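Local coordinates for purine-binding protein BAB2_0673 (Brucella melitensis biovar Abortus, PDB 3S99) that binds adenine and probably other purines such as guanine, and may serve an ABC-type uptake system for these ligands, at residues 135-140 / 306-311; 143-148 / 295-300. One frame throughout, in Å; residues are numbered along the deposited sequence.

Contact 1: 135-140 / 306-311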
# COMPACT_ATOMS: atom_id res chain seq x y z
N GLY A 135 -7.59 4.78 0.45
CA GLY A 135 -7.17 5.51 -0.74
C GLY A 135 -7.72 4.90 -2.00
O GLY A 135 -8.05 5.61 -2.94
N ARG A 136 -7.82 3.58 -2.04
CA ARG A 136 -8.35 2.92 -3.21
C ARG A 136 -9.79 3.36 -3.48
O ARG A 136 -10.21 3.45 -4.64
CB ARG A 136 -8.34 1.42 -3.01
CG ARG A 136 -6.94 0.82 -2.92
CD ARG A 136 -6.31 0.75 -4.27
NE ARG A 136 -4.99 0.12 -4.17
CZ ARG A 136 -4.10 0.06 -5.15
NH1 ARG A 136 -4.33 0.60 -6.32
NH2 ARG A 136 -2.95 -0.56 -4.92
N TYR A 137 -10.56 3.60 -2.43
CA TYR A 137 -11.95 3.96 -2.59
C TYR A 137 -12.07 5.28 -3.30
O TYR A 137 -12.80 5.39 -4.28
CB TYR A 137 -12.67 3.98 -1.25
CG TYR A 137 -14.16 4.15 -1.36
CD1 TYR A 137 -14.72 5.42 -1.31
CD2 TYR A 137 -15.00 3.05 -1.51
CE1 TYR A 137 -16.07 5.60 -1.39
CE2 TYR A 137 -16.36 3.21 -1.56
CZ TYR A 137 -16.88 4.48 -1.52
OH TYR A 137 -18.22 4.66 -1.61
N VAL A 138 -11.31 6.27 -2.84
CA VAL A 138 -11.23 7.54 -3.48
C VAL A 138 -10.81 7.43 -4.95
O VAL A 138 -11.40 8.05 -5.82
CB VAL A 138 -10.20 8.47 -2.78
CG1 VAL A 138 -10.29 9.83 -3.38
CG2 VAL A 138 -10.44 8.52 -1.28
N GLN A 139 -9.79 6.59 -5.24
CA GLN A 139 -9.39 6.42 -6.62
C GLN A 139 -10.50 5.81 -7.46
O GLN A 139 -10.60 6.09 -8.65
CB GLN A 139 -8.07 5.59 -6.70
CG GLN A 139 -6.93 6.32 -6.00
CD GLN A 139 -5.54 5.72 -6.11
OE1 GLN A 139 -4.57 6.46 -5.96
NE2 GLN A 139 -5.42 4.40 -6.33
N GLY A 140 -11.30 4.93 -6.88
CA GLY A 140 -12.37 4.28 -7.61
C GLY A 140 -13.43 5.31 -7.99
O GLY A 140 -13.93 5.33 -9.12
N ALA A 306 -12.31 13.27 2.93
CA ALA A 306 -12.68 13.93 4.18
C ALA A 306 -13.64 13.09 4.98
O ALA A 306 -13.55 13.05 6.20
CB ALA A 306 -13.30 15.32 3.92
N ARG A 307 -14.56 12.40 4.30
CA ARG A 307 -15.54 11.58 4.99
C ARG A 307 -14.92 10.32 5.58
O ARG A 307 -15.37 9.84 6.64
CB ARG A 307 -16.69 11.20 4.07
CG ARG A 307 -17.74 12.26 3.91
CD ARG A 307 -18.67 11.95 2.73
NE ARG A 307 -19.31 10.63 2.87
CZ ARG A 307 -19.64 9.82 1.85
NH1 ARG A 307 -19.41 10.17 0.58
NH2 ARG A 307 -20.21 8.65 2.12
N ILE A 308 -13.92 9.76 4.89
CA ILE A 308 -13.16 8.61 5.40
C ILE A 308 -12.30 9.07 6.60
O ILE A 308 -12.26 8.41 7.64
CB ILE A 308 -12.28 7.98 4.33
CG1 ILE A 308 -13.15 7.41 3.20
CG2 ILE A 308 -11.37 6.90 4.92
CD1 ILE A 308 -12.44 7.14 1.99
N LYS A 309 -11.64 10.21 6.44
CA LYS A 309 -10.75 10.73 7.45
C LYS A 309 -11.48 11.07 8.75
O LYS A 309 -10.91 10.91 9.83
CB LYS A 309 -9.95 11.91 6.88
CG LYS A 309 -8.86 12.44 7.78
CD LYS A 309 -8.07 13.61 7.13
CE LYS A 309 -7.00 14.18 8.06
NZ LYS A 309 -6.67 15.64 7.80
N SER A 310 -12.74 11.50 8.67
CA SER A 310 -13.54 11.79 9.86
C SER A 310 -14.10 10.54 10.55
O SER A 310 -14.53 10.63 11.68
CB SER A 310 -14.74 12.66 9.48
OG SER A 310 -15.60 11.92 8.64
N GLY A 311 -14.18 9.41 9.84
CA GLY A 311 -14.86 8.20 10.35
C GLY A 311 -16.28 7.96 9.86
O GLY A 311 -16.92 6.94 10.21
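I308 meets V138 and Y137 where helix 295-310 runs past the early part of helix 132-146. The contact is apolar and small. It buries 93 Å² in total, and more than half of that belongs to I308. A single methyl does the touching. CD1 of I308 lies 4.1 Å from CG2 of V138, and the same CD1 lies 4.4 Å from CD1 of the Y137 ring. The methyl reaches that ring obliquely. The long branch of I308 is extended, with CD1 nearly anti to CA (chi2 163°), and this carries the methyl across to the other helix. V138 offers the methyl beside its backbone N. The touch is at van der Waals distance and involves only the end of I308.

The polar bonds lie beside the contact and not across it. The OG of S310 donates to the carbonyl O of R307 at 2.9 Å. It comes from above the carbonyl plane, with a C=O...OG angle of 110°. S310 OG is also bonded to the backbone N of E312. G311 is the first residue to leave helical geometry, in a Schellman motif. G311 N bonds to I308 O at 3.1 Å and more weakly to R307 O at 3.4 Å. G311, with no side chain, takes the positive phi (100°) that the turn needs.

Other neighbours complete the surroundings. Y137 also packs on S169 and L172 of helix 161-175, and on L313 and P315. R136 turns to the sheet side, where its NH2 bonds to Q214 O. The I308 side chain is about 6 Å from a bound magnesium ion. The arrangement is antiparallel helix-helix packing on one lobe of a type I periplasmic-binding-protein fold, away from the adenine site.

Contact 2: 143-148 / 295-300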
# COMPACT_ATOMS: atom_id res chain seq x y z
N ALA A 143 -11.96 7.28 -10.78
CA ALA A 143 -11.91 6.47 -11.98
C ALA A 143 -13.26 6.41 -12.67
O ALA A 143 -13.34 6.52 -13.88
CB ALA A 143 -11.40 5.07 -11.67
N ALA A 144 -14.32 6.22 -11.89
CA ALA A 144 -15.68 6.16 -12.45
C ALA A 144 -16.16 7.50 -13.02
O ALA A 144 -16.91 7.51 -14.00
CB ALA A 144 -16.64 5.63 -11.43
N LYS A 145 -15.74 8.62 -12.43
CA LYS A 145 -15.99 9.92 -13.05
C LYS A 145 -15.17 10.16 -14.29
O LYS A 145 -15.68 10.80 -15.19
CB LYS A 145 -15.77 11.09 -12.08
CG LYS A 145 -16.73 11.11 -10.91
CD LYS A 145 -18.15 11.35 -11.35
CE LYS A 145 -19.09 11.66 -10.18
NZ LYS A 145 -20.53 11.65 -10.62
N MET A 146 -13.92 9.66 -14.36
CA MET A 146 -13.05 9.98 -15.47
C MET A 146 -13.17 9.04 -16.69
O MET A 146 -13.08 9.47 -17.84
CB MET A 146 -11.59 10.01 -15.01
CG MET A 146 -11.26 11.11 -13.95
SD MET A 146 -11.53 12.81 -14.50
CE MET A 146 -10.37 12.86 -15.87
N SER A 147 -13.34 7.74 -16.43
CA SER A 147 -13.29 6.77 -17.51
C SER A 147 -14.57 6.87 -18.34
O SER A 147 -15.65 6.63 -17.83
CB SER A 147 -13.16 5.36 -16.93
OG SER A 147 -13.31 4.38 -17.93
N LYS A 148 -14.44 7.20 -19.61
CA LYS A 148 -15.59 7.26 -20.50
C LYS A 148 -16.12 5.84 -20.84
O LYS A 148 -17.31 5.64 -20.99
CB LYS A 148 -15.22 8.03 -21.77
CG LYS A 148 -14.81 9.49 -21.50
CD LYS A 148 -13.90 10.05 -22.61
CE LYS A 148 -13.99 11.59 -22.68
NZ LYS A 148 -13.39 12.14 -23.93
N ASP A 295 -12.64 20.28 -11.99
CA ASP A 295 -12.79 20.79 -10.63
C ASP A 295 -13.85 20.06 -9.79
O ASP A 295 -13.70 19.97 -8.56
CB ASP A 295 -13.10 22.29 -10.64
CG ASP A 295 -11.88 23.15 -10.95
OD1 ASP A 295 -10.76 22.59 -11.10
OD2 ASP A 295 -12.04 24.38 -11.04
N ASP A 296 -14.92 19.58 -10.43
CA ASP A 296 -15.97 18.91 -9.66
C ASP A 296 -15.52 17.54 -9.23
O ASP A 296 -15.98 17.05 -8.20
CB ASP A 296 -17.31 18.83 -10.41
CG ASP A 296 -17.25 17.90 -11.60
OD1 ASP A 296 -17.65 16.72 -11.48
OD2 ASP A 296 -16.79 18.36 -12.66
N VAL A 297 -14.64 16.92 -10.01
CA VAL A 297 -14.10 15.60 -9.65
C VAL A 297 -13.11 15.75 -8.48
O VAL A 297 -13.12 14.94 -7.55
CB VAL A 297 -13.48 14.89 -10.83
CG1 VAL A 297 -12.99 13.49 -10.41
CG2 VAL A 297 -14.50 14.76 -11.95
N LYS A 298 -12.28 16.80 -8.52
CA LYS A 298 -11.42 17.15 -7.38
C LYS A 298 -12.24 17.46 -6.11
O LYS A 298 -11.92 16.99 -5.02
CB LYS A 298 -10.52 18.34 -7.77
CG LYS A 298 -9.77 19.00 -6.65
CD LYS A 298 -8.76 20.05 -7.17
CE LYS A 298 -8.58 21.18 -6.16
NZ LYS A 298 -7.25 21.85 -6.25
N LYS A 299 -13.33 18.22 -6.23
CA LYS A 299 -14.17 18.52 -5.09
C LYS A 299 -14.74 17.24 -4.47
O LYS A 299 -14.78 17.09 -3.26
CB LYS A 299 -15.30 19.47 -5.50
CG LYS A 299 -16.28 19.77 -4.37
CD LYS A 299 -17.27 20.87 -4.71
CE LYS A 299 -18.55 20.66 -3.90
NZ LYS A 299 -19.49 21.77 -4.00
N LEU A 300 -15.15 16.30 -5.32
CA LEU A 300 -15.72 15.04 -4.85
C LEU A 300 -14.66 14.15 -4.23
O LEU A 300 -14.90 13.52 -3.20
CB LEU A 300 -16.47 14.33 -5.98
CG LEU A 300 -17.03 12.95 -5.62
CD1 LEU A 300 -18.00 13.08 -4.43
CD2 LEU A 300 -17.70 12.32 -6.84
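K145 and M146, in the last turn of helix 132-146, meet V297 and L300 near the start of helix 295-310. K145 carries most of the contact. Its backbone is close to V297, with the two CA atoms 6.9 Å apart. Both methyls of V297 rest on the first carbon of the lysine side chain. K145 CB is 3.9 Å from V297 CG2 and 4.0 Å from V297 CG1, so CB faces the fork of the valine. Farther out the lysine bends (chi2 -66°) and then runs extended. This brings its CE to 3.7 Å from CD2 of L300. The two side chains cross at about a right angle. The lysine thus touches the neighbouring helix at CB and CE. Its NZ is 5.9 Å from OD1 of D296, too far for a salt bridge, though the opposite charges may still attract weakly.

M146 follows with a lighter touch. Its SD lies 4.4 Å from V297 CG2, so one methyl of V297 meets both residues of the helix end. At S147 the chain leaves helical geometry, and S147 N still bonds back to A143 O at 2.8 Å.

Around the contact, M146 also packs on M293 and P294, just before helix 295-310, and on I211 and K231 in the mixed sheet. A143 touches F233 of strand 231-236 and F170 of helix 161-175. S147 OG bonds to D210 and to I151 N, which ties the helix end to the start of strand 151-156. Helix 132-146 therefore has the sheet on one flank and helix 295-310 on another.

Overall arrangement
Both contacts join helix 132-146 to helix 295-310, and their centres lie 14 Å apart. The helices run antiparallel. Contact 1 pairs an early part of the first helix with the end of the second, and contact 2 pairs the end of the first with the start of the second. Along the chain the order is 135-140, 143-148, 295-300, 306-311. All six strands of the mixed sheet come between the two helices in the sequence. The contacts thus bring a helix from before this sheet beside one from after it. Contact 2 lies farther from the chain's centre, about 22 Å against 14 Å between centres. Both lie away from the adenine pocket.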